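Local coordinates for nitroreductase-like family protein (Bacillus cereus, PDB 2I7H) that belongs to the nitroreductase-like family of flavoproteins and binds flavin mononucleotide, with residues of both subunits of its dimer reaching the flavin, at residues A[19-24]-A[133-138]. Sequence-based numbering, arbitrary orientation.
With FMN (flavin mononucleotide), chain G.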
loop_
_atom_site.group_PDB
_atom_site.type_symbol
_atom_site.label_atom_id
_atom_site.label_comp_id
_atom_site.label_asym_id
_atom_site.label_seq_id
_atom_site.Cartn_x
_atom_site.Cartn_y
_atom_site.Cartn_z
ATOM N N SER A 19 13.954 -4.791 -1.920
ATOM C CA SER A 19 14.517 -3.505 -1.543
ATOM C C SER A 19 15.994 -3.489 -1.926
ATOM O O SER A 19 16.762 -4.370 -1.531
ATOM C CB SER A 19 14.354 -3.281 -0.039
ATOM O OG SER A 19 12.982 -3.079 0.260
ATOM N N VAL A 20 16.384 -2.485 -2.708
ATOM C CA VAL A 20 17.750 -2.368 -3.192
ATOM C C VAL A 20 18.319 -1.082 -2.602
ATOM O O VAL A 20 17.686 -0.032 -2.673
ATOM C CB VAL A 20 17.777 -2.390 -4.745
ATOM C CG1 VAL A 20 19.125 -1.966 -5.284
ATOM C CG2 VAL A 20 17.415 -3.773 -5.243
ATOM N N ARG A 21 19.496 -1.181 -1.992
ATOM C CA ARG A 21 20.046 -0.076 -1.237
ATOM C C ARG A 21 21.379 0.377 -1.815
ATOM O O ARG A 21 21.955 1.371 -1.357
ATOM C CB ARG A 21 20.157 -0.437 0.248
ATOM C CG ARG A 21 18.810 -0.854 0.869
ATOM C CD ARG A 21 18.946 -1.303 2.297
ATOM N NE ARG A 21 17.646 -1.442 2.958
ATOM C CZ ARG A 21 16.952 -2.576 3.078
ATOM N NH1 ARG A 21 17.403 -3.705 2.575
ATOM N NH2 ARG A 21 15.786 -2.588 3.707
ATOM N N THR A 22 21.872 -0.362 -2.805
ATOM C CA THR A 22 23.090 0.026 -3.499
ATOM C C THR A 22 22.933 -0.083 -5.016
ATOM O O THR A 22 22.419 -1.070 -5.548
ATOM C CB THR A 22 24.345 -0.701 -2.961
ATOM O OG1 THR A 22 25.517 -0.002 -3.401
ATOM C CG2 THR A 22 24.395 -2.168 -3.408
ATOM N N PHE A 23 23.374 0.964 -5.694
ATOM C CA PHE A 23 23.087 1.153 -7.113
ATOM C C PHE A 23 24.322 1.270 -7.974
ATOM O O PHE A 23 25.323 1.817 -7.534
ATOM C CB PHE A 23 22.168 2.370 -7.287
ATOM C CG PHE A 23 20.976 2.350 -6.349
ATOM C CD1 PHE A 23 20.991 3.075 -5.172
ATOM C CD2 PHE A 23 19.864 1.553 -6.627
ATOM C CE1 PHE A 23 19.900 3.030 -4.295
ATOM C CE2 PHE A 23 18.796 1.516 -5.785
ATOM C CZ PHE A 23 18.812 2.256 -4.607
ATOM N N THR A 24 24.249 0.753 -9.198
ATOM C CA THR A 24 25.282 1.016 -10.203
ATOM C C THR A 24 25.193 2.484 -10.634
ATOM O O THR A 24 24.184 3.147 -10.371
ATOM C CB THR A 24 25.178 0.074 -11.431
ATOM O OG1 THR A 24 24.161 0.539 -12.329
ATOM C CG2 THR A 24 24.882 -1.355 -11.007
ATOM N N GLY A 133 15.746 -0.842 -9.173
ATOM C CA GLY A 133 15.608 -1.192 -7.782
ATOM C C GLY A 133 15.289 0.052 -6.987
ATOM O O GLY A 133 15.537 1.181 -7.434
ATOM N N CYS A 134 14.698 -0.150 -5.820
ATOM C CA CYS A 134 14.538 0.942 -4.889
ATOM C C CYS A 134 14.296 0.497 -3.460
ATOM O O CYS A 134 13.934 -0.641 -3.219
ATOM C CB CYS A 134 13.458 1.911 -5.359
ATOM S SG CYS A 134 11.896 1.189 -5.623
ATOM N N VAL A 135 14.576 1.403 -2.528
ATOM C CA VAL A 135 14.149 1.271 -1.141
ATOM C C VAL A 135 13.239 2.413 -0.729
ATOM O O VAL A 135 13.488 3.574 -1.069
ATOM C CB VAL A 135 15.272 1.318 -0.112
ATOM C CG1 VAL A 135 15.407 0.003 0.585
ATOM C CG2 VAL A 135 16.546 1.879 -0.674
ATOM N N TRP A 136 12.228 2.040 0.048
ATOM C CA TRP A 136 11.235 2.913 0.641
ATOM C C TRP A 136 11.791 3.222 2.006
ATOM O O TRP A 136 11.877 2.342 2.860
ATOM C CB TRP A 136 9.957 2.110 0.806
ATOM C CG TRP A 136 8.777 2.785 1.401
ATOM C CD1 TRP A 136 8.759 3.833 2.302
ATOM C CD2 TRP A 136 7.426 2.396 1.210
ATOM N NE1 TRP A 136 7.464 4.165 2.620
ATOM C CE2 TRP A 136 6.621 3.278 1.988
ATOM C CE3 TRP A 136 6.796 1.404 0.417
ATOM C CZ2 TRP A 136 5.226 3.186 2.014
ATOM C CZ3 TRP A 136 5.410 1.331 0.417
ATOM C CH2 TRP A 136 4.637 2.231 1.226
ATOM N N LYS A 137 12.178 4.466 2.225
ATOM C CA LYS A 137 12.807 4.797 3.487
ATOM C C LYS A 137 11.866 5.501 4.416
ATOM O O LYS A 137 11.059 6.334 3.998
ATOM C CB LYS A 137 14.081 5.603 3.287
ATOM C CG LYS A 137 15.320 4.856 3.716
ATOM C CD LYS A 137 15.974 4.085 2.629
ATOM C CE LYS A 137 17.466 3.985 2.923
ATOM N NZ LYS A 137 17.816 3.059 4.062
ATOM N N SER A 138 11.907 5.090 5.676
ATOM C CA SER A 138 11.309 5.861 6.743
ATOM C C SER A 138 12.284 6.027 7.877
ATOM O O SER A 138 13.504 5.989 7.688
ATOM C CB SER A 138 10.034 5.236 7.289
ATOM O OG SER A 138 9.689 5.894 8.504
HETATM N N1 FMN G . 14.474 -0.127 4.543
HETATM C C2 FMN G . 15.553 0.622 5.006
HETATM O O2 FMN G . 16.700 0.241 4.783
HETATM N N3 FMN G . 15.332 1.795 5.708
HETATM C C4 FMN G . 14.020 2.194 5.939
HETATM O O4 FMN G . 13.776 3.062 6.761
HETATM C C4A FMN G . 12.954 1.441 5.474
HETATM N N5 FMN G . 11.664 1.876 5.727
HETATM C C5A FMN G . 10.583 1.121 5.281
HETATM C C6 FMN G . 9.321 1.607 5.562
HETATM C C7 FMN G . 8.173 0.960 5.159
HETATM C C7M FMN G . 6.881 1.713 5.273
HETATM C C8 FMN G . 8.300 -0.233 4.451
HETATM C C8M FMN G . 7.045 -0.876 3.921
HETATM C C9 FMN G . 9.591 -0.740 4.155
HETATM C C9A FMN G . 10.760 -0.074 4.570
HETATM N N10 FMN G . 12.091 -0.523 4.314
HETATM C C10 FMN G . 13.170 0.258 4.762
HETATM C "C1'" FMN G . 12.403 -1.933 3.849
HETATM C "C2'" FMN G . 12.521 -2.891 5.040
HETATM O "O2'" FMN G . 13.606 -2.517 5.840
HETATM C "C3'" FMN G . 12.583 -4.418 4.771
HETATM O "O3'" FMN G . 13.862 -5.001 4.920
HETATM C "C4'" FMN G . 12.111 -4.874 3.414
HETATM O "O4'" FMN G . 10.943 -4.200 3.015
HETATM C "C5'" FMN G . 11.870 -6.379 3.477
HETATM O "O5'" FMN G . 12.652 -6.917 2.427
HETATM P P FMN G . 12.227 -6.638 0.884
HETATM O O1P FMN G . 13.450 -6.806 0.002
HETATM O O2P FMN G . 11.207 -7.693 0.540
HETATM O O3P FMN G . 11.591 -5.271 0.662
HETATM O O HOH W 1 11.311 -0.918 -0.105
#
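V135 packs against S19, V20 and R21 where loop 19-24 meets strand 132-137, an outer strand of the antiparallel sheet in this nitroreductase-family fold. The tight part is buried. V135 CG1 touches S19 CB and R21 CG, 3.5 Å from each. V135 CG2 presses on the carbonyl of V20, with the R21 chain crossing the valine at about a right angle. One backbone bond joins the segments: V20 N donates to C134 O at 3.1 Å, nearly straight at 164° but from above the carbonyl plane. G133 CA packs against V20 CB at 3.9 Å. F23 meets the strand more loosely, its CE2 3.7 Å from G133 O.

R21 is exposed, yet its end is held by the flavin. Its chain runs extended from CG to NE (chi2 176°), and V135 CG1 lies over one face of the guanidinium. R21 NE donates to FMN O2 at 2.7 Å and NH2 to FMN N1, which lies in the guanidinium plane. K137 NZ donates to O2 too, and the two cations probably polarise that carbonyl. At the phosphate, S19 N bonds FMN O1P and S19 OG donates to FMN O3P at 2.6 Å. A water bridges S19 OG to W136 N.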